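Local atomic coordinates of putative dehydrogenase (Pseudomonas fluorescens, PDB entry 6UUG), a protein that acts as the methanesulfinate monooxygenase MsuC, a two-component flavin-dependent enzyme of bacterial sulfur assimilation with an acyl-CoA dehydrogenase-like fold. Residues A[82-87]-A[320-325]; A[147-152]-A[164-169]; A[203-208]-A[220-225]. All coordinates share one frame; numbering follows the deposited sequence.

In the fold
From the N terminus, the chain first passes 82-87, at the start of helix 85-96, which waits for its partner until 320-325 near the end of helix 294-327; contact 1 therefore closes a loop of more than 230 residues and joins the N-terminal helices to the C-terminal bundle. Contacts 2 and 3 are both nested inside that loop, in series. Contact 2 (147-152 with 164-169) closes first, across the hairpin 151-154/159-162, and contact 3 (203-208 with 220-225) follows. Their centres lie about 9 Å apart and they meet where strands 164-165 and 221-228 pair in one antiparallel sheet. The centre of contact 1 lies about 30 Å from that of contact 2 and about 34 Å from that of contact 3.

Contact 1: A[82-87]-A[320-325]; sequences GARWSE and LLDEAW
The carboxylate of D322 reaches from helix 294-327 to the first turn of helix 85-96, where it meets S86. Its CG lies beside its own backbone N and anti to the carbonyl carbon (chi1 -76°), a torsion that brings both oxygens to the new helix. OD1 accepts the backbone N-H of S86, on the syn side, with S86 N to D322 OD1 2.9 Å. OD2 takes the hydroxyl of the same residue through its syn lone pair, S86 OG to D322 OD2 2.6 Å; S86 OG stands between its backbone N and carbonyl carbon, which turns it to the acid. One carboxylate thus holds the amide and hydroxyl of one residue. R84, at the N-cap position, adds in the conformer given a long salt bridge, NE to D322 OD2 3.8 Å, its guanidinium edge toward an acid plane turned 84° away. In the same model E87 OE2 lies over the face of that guanidinium, so only charge links the two groups, whereas the R84 backbone N donates to E87 OE2 at 2.8 Å.

Beside this polar patch W85 presents the edge of its five-membered ring to a face of W325 in a T-shaped stack, centroids 4.5 Å apart and planes at 74°. W85 NE1 lies over the six-membered ring of W325. L321 CD2 packs on W85 CB at 3.7 Å. I251 of helix 247-277 touches both tryptophans, and F244 meets W325. The whole is a helix start held by an acid from another helix, where the N-terminal helical domain meets the C-terminal four-helix bundle of the acyl-CoA dehydrogenase fold.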
loop_
_atom_site.group_PDB
_atom_site.type_symbol
_atom_site.label_atom_id
_atom_site.label_comp_id
_atom_site.label_asym_id
_atom_site.label_seq_id
_atom_site.Cartn_x
_atom_site.Cartn_y
_atom_site.Cartn_z
ATOM N N GLY A 82 29.714 -3.290 -31.305
ATOM C CA GLY A 82 29.503 -1.852 -31.244
ATOM C C GLY A 82 28.145 -1.397 -30.736
ATOM O O GLY A 82 27.696 -0.306 -31.091
ATOM N N ALA A 83 27.477 -2.193 -29.907
ATOM C CA ALA A 83 26.176 -1.755 -29.403
ATOM C C ALA A 83 26.324 -0.589 -28.429
ATOM O O ALA A 83 27.326 -0.470 -27.719
ATOM C CB ALA A 83 25.450 -2.902 -28.698
ATOM N N ARG A 84 25.307 0.277 -28.402
ATOM C CA ARG A 84 25.215 1.253 -27.328
ATOM C C ARG A 84 24.780 0.557 -26.041
ATOM O O ARG A 84 24.242 -0.549 -26.059
ATOM C CB ARG A 84 24.228 2.367 -27.674
ATOM C CG ARG A 84 24.661 3.245 -28.858
ATOM C CD ARG A 84 23.497 4.095 -29.352
ATOM N NE ARG A 84 22.249 3.336 -29.405
ATOM C CZ ARG A 84 21.792 2.694 -30.476
ATOM N NH1 ARG A 84 20.644 2.032 -30.409
ATOM N NH2 ARG A 84 22.481 2.704 -31.615
ATOM N N TRP A 85 25.043 1.219 -24.917
ATOM C CA TRP A 85 24.675 0.635 -23.621
ATOM C C TRP A 85 23.198 0.285 -23.559
ATOM O O TRP A 85 22.822 -0.744 -22.987
ATOM C CB TRP A 85 25.047 1.590 -22.483
ATOM C CG TRP A 85 26.469 1.354 -22.095
ATOM C CD1 TRP A 85 27.529 2.193 -22.288
ATOM C CD2 TRP A 85 27.002 0.155 -21.514
ATOM N NE1 TRP A 85 28.687 1.599 -21.841
ATOM C CE2 TRP A 85 28.392 0.346 -21.368
ATOM C CE3 TRP A 85 26.435 -1.057 -21.094
ATOM C CZ2 TRP A 85 29.222 -0.622 -20.816
ATOM C CZ3 TRP A 85 27.276 -2.033 -20.543
ATOM C CH2 TRP A 85 28.652 -1.801 -20.415
ATOM N N SER A 86 22.333 1.142 -24.101
ATOM C CA SER A 86 20.907 0.820 -24.064
ATOM C C SER A 86 20.605 -0.508 -24.760
ATOM O O SER A 86 19.709 -1.242 -24.322
ATOM C CB SER A 86 20.090 1.958 -24.688
ATOM O OG SER A 86 20.415 2.118 -26.069
ATOM N N GLU A 87 21.341 -0.849 -25.836
ATOM C CA GLU A 87 21.114 -2.123 -26.519
ATOM C C GLU A 87 21.679 -3.294 -25.725
ATOM O O GLU A 87 21.053 -4.356 -25.645
ATOM C CB GLU A 87 21.750 -2.106 -27.912
ATOM C CG GLU A 87 21.321 -0.986 -28.821
ATOM C CD GLU A 87 22.152 -0.975 -30.103
ATOM O OE1 GLU A 87 21.831 -1.753 -31.032
ATOM O OE2 GLU A 87 23.145 -0.220 -30.166
ATOM N N LEU A 320 19.761 8.186 -21.172
ATOM C CA LEU A 320 20.679 9.127 -20.541
ATOM C C LEU A 320 22.069 8.526 -20.391
ATOM O O LEU A 320 23.063 9.251 -20.497
ATOM C CB LEU A 320 20.149 9.574 -19.174
ATOM C CG LEU A 320 18.889 10.443 -19.154
ATOM C CD1 LEU A 320 18.408 10.629 -17.723
ATOM C CD2 LEU A 320 19.196 11.798 -19.773
ATOM N N LEU A 321 22.168 7.209 -20.135
ATOM C CA LEU A 321 23.488 6.591 -20.077
ATOM C C LEU A 321 24.170 6.645 -21.445
ATOM O O LEU A 321 25.361 6.978 -21.537
ATOM C CB LEU A 321 23.384 5.141 -19.585
ATOM C CG LEU A 321 24.649 4.284 -19.659
ATOM C CD1 LEU A 321 25.799 4.979 -18.921
ATOM C CD2 LEU A 321 24.405 2.860 -19.095
ATOM N N ASP A 322 23.431 6.322 -22.513
ATOM C CA ASP A 322 23.978 6.464 -23.868
ATOM C C ASP A 322 24.570 7.853 -24.067
ATOM O O ASP A 322 25.706 7.998 -24.546
ATOM C CB ASP A 322 22.889 6.219 -24.925
ATOM C CG ASP A 322 22.550 4.748 -25.120
ATOM O OD1 ASP A 322 23.230 3.879 -24.541
ATOM O OD2 ASP A 322 21.581 4.467 -25.882
ATOM N N GLU A 323 23.807 8.892 -23.699
ATOM C CA GLU A 323 24.239 10.269 -23.938
ATOM C C GLU A 323 25.451 10.624 -23.083
ATOM O O GLU A 323 26.387 11.275 -23.564
ATOM C CB GLU A 323 23.071 11.238 -23.683
ATOM C CG GLU A 323 21.928 11.071 -24.695
ATOM C CD GLU A 323 20.616 11.768 -24.312
ATOM O OE1 GLU A 323 20.544 12.443 -23.255
ATOM O OE2 GLU A 323 19.641 11.628 -25.085
ATOM N N ALA A 324 25.480 10.165 -21.826
ATOM C CA ALA A 324 26.631 10.433 -20.966
ATOM C C ALA A 324 27.882 9.721 -21.469
ATOM O O ALA A 324 28.970 10.312 -21.501
ATOM C CB ALA A 324 26.327 10.007 -19.518
ATOM N N TRP A 325 27.751 8.434 -21.822
ATOM C CA TRP A 325 28.886 7.663 -22.317
ATOM C C TRP A 325 29.508 8.333 -23.535
ATOM O O TRP A 325 30.738 8.374 -23.678
ATOM C CB TRP A 325 28.435 6.245 -22.668
ATOM C CG TRP A 325 29.536 5.349 -23.118
ATOM C CD1 TRP A 325 29.956 5.141 -24.417
ATOM C CD2 TRP A 325 30.379 4.543 -22.290
ATOM N NE1 TRP A 325 31.005 4.250 -24.430
ATOM C CE2 TRP A 325 31.289 3.876 -23.139
ATOM C CE3 TRP A 325 30.468 4.330 -20.906
ATOM C CZ2 TRP A 325 32.251 2.997 -22.655
ATOM C CZ3 TRP A 325 31.421 3.443 -20.428
ATOM C CH2 TRP A 325 32.303 2.793 -21.299
#

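Contact 2: A[147-152]-A[164-169]; sequences DTRTVV and KKSFCS
D147 OD2 accepts from both the hydroxyl and the amide of S166. The hydroxyl bond, S166 OG to D147 OD2 at 3.2 Å, arrives on the anti side, 24° out of the carboxylate plane; the amide bond from S166 N is weak. The acid is also gripped by R149, which meets it side-on and nearly in its own guanidinium plane. R149 NE gives to D147 OD1 at 3.0 Å and R149 NH2 to D147 OD2 at 3.0 Å, one nitrogen to each oxygen, both bonds nearly straight. The R149 chain turns back at chi3 (-62°) to make this grip. Its backbone N also donates to D147 OD1, so R149 fixes the rotation of the carboxylate that S166 uses.

Across the two segments, K164 CB lies over one face of the guanidinium, 3.7 Å from R149 NH1, while S166 N is near its edge. The charged end of K164 leads away to a hydrogen bond outside the two segments, from its NZ to T222 OG1. T150 OG1 makes a weak bond to K164 O at 3.0 Å, and the side chains of T150 and K165 meet at about a right angle. The T150 backbone pairs with V182, and K165 touches S180, both of strand 176-183. The D147 OD1 to R149 N link makes this an Asx turn, closed by a bidentate salt bridge, leading into strand 151-154 of the beta domain.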
loop_
_atom_site.group_PDB
_atom_site.type_symbol
_atom_site.label_atom_id
_atom_site.label_comp_id
_atom_site.label_asym_id
_atom_site.label_seq_id
_atom_site.Cartn_x
_atom_site.Cartn_y
_atom_site.Cartn_z
ATOM N N ASP A 147 34.623 -6.260 1.106
ATOM C CA ASP A 147 35.299 -7.487 1.541
ATOM C C ASP A 147 36.796 -7.190 1.497
ATOM O O ASP A 147 37.458 -7.418 0.480
ATOM C CB ASP A 147 34.927 -8.681 0.667
ATOM C CG ASP A 147 35.457 -10.002 1.216
ATOM O OD1 ASP A 147 36.427 -9.989 2.006
ATOM O OD2 ASP A 147 34.902 -11.061 0.852
ATOM N N THR A 148 37.324 -6.692 2.614
ATOM C CA THR A 148 38.714 -6.276 2.709
ATOM C C THR A 148 39.642 -7.404 3.159
ATOM O O THR A 148 40.754 -7.128 3.625
ATOM C CB THR A 148 38.834 -5.078 3.656
ATOM O OG1 THR A 148 38.366 -5.453 4.956
ATOM C CG2 THR A 148 38.000 -3.910 3.145
ATOM N N ARG A 149 39.219 -8.665 3.014
ATOM C CA ARG A 149 40.045 -9.799 3.415
ATOM C C ARG A 149 41.181 -10.095 2.443
ATOM O O ARG A 149 42.115 -10.816 2.807
ATOM C CB ARG A 149 39.189 -11.057 3.573
ATOM C CG ARG A 149 38.294 -11.069 4.801
ATOM C CD ARG A 149 37.497 -12.363 4.863
ATOM N NE ARG A 149 36.621 -12.513 3.705
ATOM C CZ ARG A 149 36.037 -13.654 3.350
ATOM N NH1 ARG A 149 36.238 -14.757 4.062
ATOM N NH2 ARG A 149 35.258 -13.692 2.275
ATOM N N THR A 150 41.127 -9.583 1.218
ATOM C CA THR A 150 42.210 -9.759 0.260
ATOM C C THR A 150 43.106 -8.526 0.285
ATOM O O THR A 150 42.622 -7.402 0.132
ATOM C CB THR A 150 41.667 -9.999 -1.148
ATOM O OG1 THR A 150 40.928 -11.224 -1.159
ATOM C CG2 THR A 150 42.807 -10.115 -2.146
ATOM N N VAL A 151 44.406 -8.740 0.500
ATOM C CA VAL A 151 45.372 -7.655 0.585
ATOM C C VAL A 151 46.444 -7.870 -0.475
ATOM O O VAL A 151 46.701 -8.991 -0.928
ATOM C CB VAL A 151 46.018 -7.534 1.986
ATOM C CG1 VAL A 151 44.957 -7.492 3.077
ATOM C CG2 VAL A 151 46.989 -8.673 2.222
ATOM N N VAL A 152 47.071 -6.771 -0.879
ATOM C CA VAL A 152 48.114 -6.797 -1.896
ATOM C C VAL A 152 49.432 -6.408 -1.242
ATOM O O VAL A 152 49.502 -5.414 -0.509
ATOM C CB VAL A 152 47.776 -5.873 -3.082
ATOM C CG1 VAL A 152 47.124 -4.591 -2.593
ATOM C CG2 VAL A 152 49.033 -5.572 -3.908
ATOM N N LYS A 164 40.937 -14.026 1.088
ATOM C CA LYS A 164 39.706 -14.659 0.641
ATOM C C LYS A 164 38.720 -13.604 0.157
ATOM O O LYS A 164 38.801 -12.433 0.540
ATOM C CB LYS A 164 39.087 -15.505 1.762
ATOM C CG LYS A 164 39.959 -16.684 2.165
ATOM C CD LYS A 164 39.320 -17.522 3.255
ATOM C CE LYS A 164 40.185 -18.733 3.584
ATOM N NZ LYS A 164 40.393 -19.617 2.399
ATOM N N LYS A 165 37.806 -14.029 -0.717
ATOM C CA LYS A 165 36.776 -13.155 -1.260
ATOM C C LYS A 165 35.484 -13.939 -1.413
ATOM O O LYS A 165 35.496 -15.153 -1.627
ATOM C CB LYS A 165 37.176 -12.554 -2.622
ATOM C CG LYS A 165 38.277 -11.515 -2.547
ATOM C CD LYS A 165 38.387 -10.678 -3.818
ATOM C CE LYS A 165 38.218 -9.199 -3.488
ATOM N NZ LYS A 165 36.920 -8.932 -2.790
ATOM N N SER A 166 34.365 -13.231 -1.297
ATOM C CA SER A 166 33.044 -13.810 -1.490
ATOM C C SER A 166 32.276 -12.965 -2.500
ATOM O O SER A 166 32.729 -11.894 -2.918
ATOM C CB SER A 166 32.279 -13.907 -0.165
ATOM O OG SER A 166 32.150 -12.629 0.433
ATOM N N PHE A 167 31.099 -13.465 -2.890
ATOM C CA PHE A 167 30.246 -12.816 -3.889
ATOM C C PHE A 167 30.989 -12.659 -5.215
ATOM O O PHE A 167 31.068 -11.570 -5.790
ATOM C CB PHE A 167 29.722 -11.467 -3.383
ATOM N N CYS A 168 31.537 -13.767 -5.702
ATOM C CA CYS A 168 32.351 -13.766 -6.919
ATOM C C CYS A 168 31.512 -14.151 -8.138
ATOM O O CYS A 168 31.757 -15.161 -8.804
ATOM C CB CYS A 168 33.544 -14.699 -6.746
ATOM S SG CYS A 168 34.736 -14.103 -5.532
ATOM N N SER A 169 30.523 -13.304 -8.437
ATOM C CA SER A 169 29.512 -13.613 -9.441
ATOM C C SER A 169 30.140 -14.055 -10.760
ATOM O O SER A 169 30.832 -13.273 -11.425
ATOM C CB SER A 169 28.597 -12.403 -9.659
ATOM O OG SER A 169 28.010 -11.984 -8.435
#

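Contact 3: A[203-208]-A[220-225]; sequences TLHNDW and SATFER
T203 and T222 form an antiparallel hydrogen-bonded pair, with T203 N to T222 O at 2.9 Å and T222 N to T203 O at 2.8 Å. L204 faces A221 in the adjoining non-hydrogen-bonded pair, and a CA-H...O contact from A221 CA to T203 O lies close by. Where the strand gives way to loop, H205 N continues the ladder to S220 O at 2.8 Å.

Side-chain polar bonds reinforce the ladder: H205 reaches back over it, and D207 extends it at the loop end. The H205 ring turns its edge to the second segment: NE2 meets T222 OG1 at 2.8 Å, either atom being a possible donor, and CD2 of the ring touches S220 CB at 3.4 Å. With chi1 at -62° the imidazole swings to the side of its own backbone N, which lays the ring along the strand, and T203 O lies under one face. The T222 hydroxyl, which K164 also engages, thus joins the imidazole to the lysine. D207 OD1 receives the amide of S220, S220 N to D207 OD1 2.8 Å, through its syn lone pair. A water bonded to T203 OG1 reaches T222 O weakly.

Apolar contact is small, L204 CD2 meeting A221 CB at 3.7 Å on the face away from T203 and T222. Strand 202-204 lies at this edge of the antiparallel sheet, while 221-228 pairs in turn with 164-165, through A221 and K165, and with 159-162; at the corner of the chain R225 makes a salt bridge to E160 of that last strand.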
loop_
_atom_site.group_PDB
_atom_site.type_symbol
_atom_site.label_atom_id
_atom_site.label_comp_id
_atom_site.label_asym_id
_atom_site.label_seq_id
_atom_site.Cartn_x
_atom_site.Cartn_y
_atom_site.Cartn_z
ATOM N N THR A 203 41.866 -20.118 -6.229
ATOM C CA THR A 203 41.000 -21.265 -5.978
ATOM C C THR A 203 39.564 -20.768 -5.886
ATOM O O THR A 203 39.207 -20.077 -4.927
ATOM C CB THR A 203 41.402 -21.988 -4.699
ATOM O OG1 THR A 203 42.737 -22.487 -4.841
ATOM C CG2 THR A 203 40.454 -23.140 -4.437
ATOM N N LEU A 204 38.753 -21.116 -6.884
ATOM C CA LEU A 204 37.347 -20.719 -6.948
ATOM C C LEU A 204 36.501 -21.841 -6.352
ATOM O O LEU A 204 36.404 -22.929 -6.928
ATOM C CB LEU A 204 36.941 -20.422 -8.390
ATOM C CG LEU A 204 37.795 -19.424 -9.176
ATOM C CD1 LEU A 204 37.358 -19.367 -10.631
ATOM C CD2 LEU A 204 37.733 -18.043 -8.543
ATOM N N HIS A 205 35.873 -21.570 -5.204
ATOM C CA HIS A 205 35.243 -22.637 -4.431
ATOM C C HIS A 205 33.929 -23.114 -5.032
ATOM O O HIS A 205 33.597 -24.298 -4.905
ATOM C CB HIS A 205 35.025 -22.174 -2.994
ATOM C CG HIS A 205 36.294 -21.844 -2.279
ATOM N ND1 HIS A 205 37.388 -22.682 -2.292
ATOM C CD2 HIS A 205 36.652 -20.766 -1.541
ATOM C CE1 HIS A 205 38.366 -22.137 -1.589
ATOM N NE2 HIS A 205 37.943 -20.975 -1.121
ATOM N N ASN A 206 33.180 -22.222 -5.680
ATOM C CA ASN A 206 31.882 -22.553 -6.264
ATOM C C ASN A 206 30.966 -23.185 -5.216
ATOM O O ASN A 206 30.345 -24.227 -5.434
ATOM C CB ASN A 206 32.038 -23.464 -7.484
ATOM C CG ASN A 206 31.019 -23.163 -8.575
ATOM O OD1 ASN A 206 30.000 -22.507 -8.334
ATOM N ND2 ASN A 206 31.293 -23.643 -9.784
ATOM N N ASP A 207 30.911 -22.541 -4.052
ATOM C CA ASP A 207 30.016 -22.916 -2.966
ATOM C C ASP A 207 28.738 -22.086 -2.958
ATOM O O ASP A 207 27.991 -22.125 -1.972
ATOM C CB ASP A 207 30.736 -22.772 -1.625
ATOM C CG ASP A 207 31.393 -21.414 -1.467
ATOM O OD1 ASP A 207 31.893 -20.880 -2.482
ATOM O OD2 ASP A 207 31.404 -20.877 -0.340
ATOM N N TRP A 208 28.483 -21.331 -4.024
ATOM C CA TRP A 208 27.309 -20.470 -4.094
ATOM C C TRP A 208 26.033 -21.278 -3.887
ATOM O O TRP A 208 25.731 -22.194 -4.660
ATOM C CB TRP A 208 27.281 -19.753 -5.441
ATOM C CG TRP A 208 26.088 -18.874 -5.634
ATOM C CD1 TRP A 208 25.126 -18.994 -6.603
ATOM C CD2 TRP A 208 25.721 -17.735 -4.841
ATOM N NE1 TRP A 208 24.186 -17.995 -6.460
ATOM C CE2 TRP A 208 24.529 -17.210 -5.388
ATOM C CE3 TRP A 208 26.281 -17.109 -3.721
ATOM C CZ2 TRP A 208 23.895 -16.083 -4.858
ATOM C CZ3 TRP A 208 25.648 -15.990 -3.194
ATOM C CH2 TRP A 208 24.465 -15.492 -3.761
ATOM N N SER A 220 32.742 -18.338 -3.287
ATOM C CA SER A 220 33.965 -17.847 -2.667
ATOM C C SER A 220 35.180 -18.123 -3.540
ATOM O O SER A 220 35.154 -18.963 -4.445
ATOM C CB SER A 220 34.180 -18.491 -1.291
ATOM O OG SER A 220 33.380 -17.880 -0.299
ATOM N N ALA A 221 36.261 -17.400 -3.241
ATOM C CA ALA A 221 37.562 -17.632 -3.854
ATOM C C ALA A 221 38.651 -17.426 -2.811
ATOM O O ALA A 221 38.509 -16.610 -1.895
ATOM C CB ALA A 221 37.811 -16.709 -5.052
ATOM N N THR A 222 39.739 -18.178 -2.961
ATOM C CA THR A 222 40.938 -18.029 -2.146
ATOM C C THR A 222 42.098 -17.629 -3.048
ATOM O O THR A 222 42.343 -18.280 -4.068
ATOM C CB THR A 222 41.271 -19.325 -1.397
ATOM O OG1 THR A 222 40.277 -19.572 -0.394
ATOM C CG2 THR A 222 42.635 -19.225 -0.728
ATOM N N PHE A 223 42.783 -16.543 -2.680
ATOM C CA PHE A 223 43.963 -16.040 -3.377
ATOM C C PHE A 223 45.201 -16.389 -2.558
ATOM O O PHE A 223 45.339 -15.936 -1.417
ATOM C CB PHE A 223 43.877 -14.523 -3.574
ATOM C CG PHE A 223 42.942 -14.099 -4.671
ATOM C CD1 PHE A 223 41.571 -14.120 -4.484
ATOM C CD2 PHE A 223 43.439 -13.659 -5.886
ATOM C CE1 PHE A 223 40.714 -13.729 -5.500
ATOM C CE2 PHE A 223 42.591 -13.267 -6.903
ATOM C CZ PHE A 223 41.232 -13.301 -6.714
ATOM N N GLU A 224 46.104 -17.172 -3.143
ATOM C CA GLU A 224 47.333 -17.608 -2.481
ATOM C C GLU A 224 48.528 -17.057 -3.258
ATOM O O GLU A 224 48.940 -17.648 -4.259
ATOM C CB GLU A 224 47.391 -19.131 -2.390
ATOM C CG GLU A 224 48.480 -19.644 -1.467
ATOM C CD GLU A 224 48.156 -19.400 -0.006
ATOM O OE1 GLU A 224 47.173 -19.994 0.490
ATOM O OE2 GLU A 224 48.876 -18.604 0.641
ATOM N N ARG A 225 49.070 -15.928 -2.796
ATOM C CA ARG A 225 50.222 -15.269 -3.424
ATOM C C ARG A 225 50.039 -15.143 -4.938
ATOM O O ARG A 225 50.915 -15.497 -5.731
ATOM C CB ARG A 225 51.524 -16.004 -3.088
ATOM C CG ARG A 225 51.911 -15.930 -1.617
ATOM C CD ARG A 225 53.338 -16.416 -1.362
ATOM N NE ARG A 225 54.338 -15.575 -2.018
ATOM C CZ ARG A 225 55.150 -15.994 -2.985
ATOM N NH1 ARG A 225 55.090 -17.252 -3.403
ATOM N NH2 ARG A 225 56.028 -15.157 -3.530
HETATM O O HOH W 1 44.466 -20.891 -3.812
#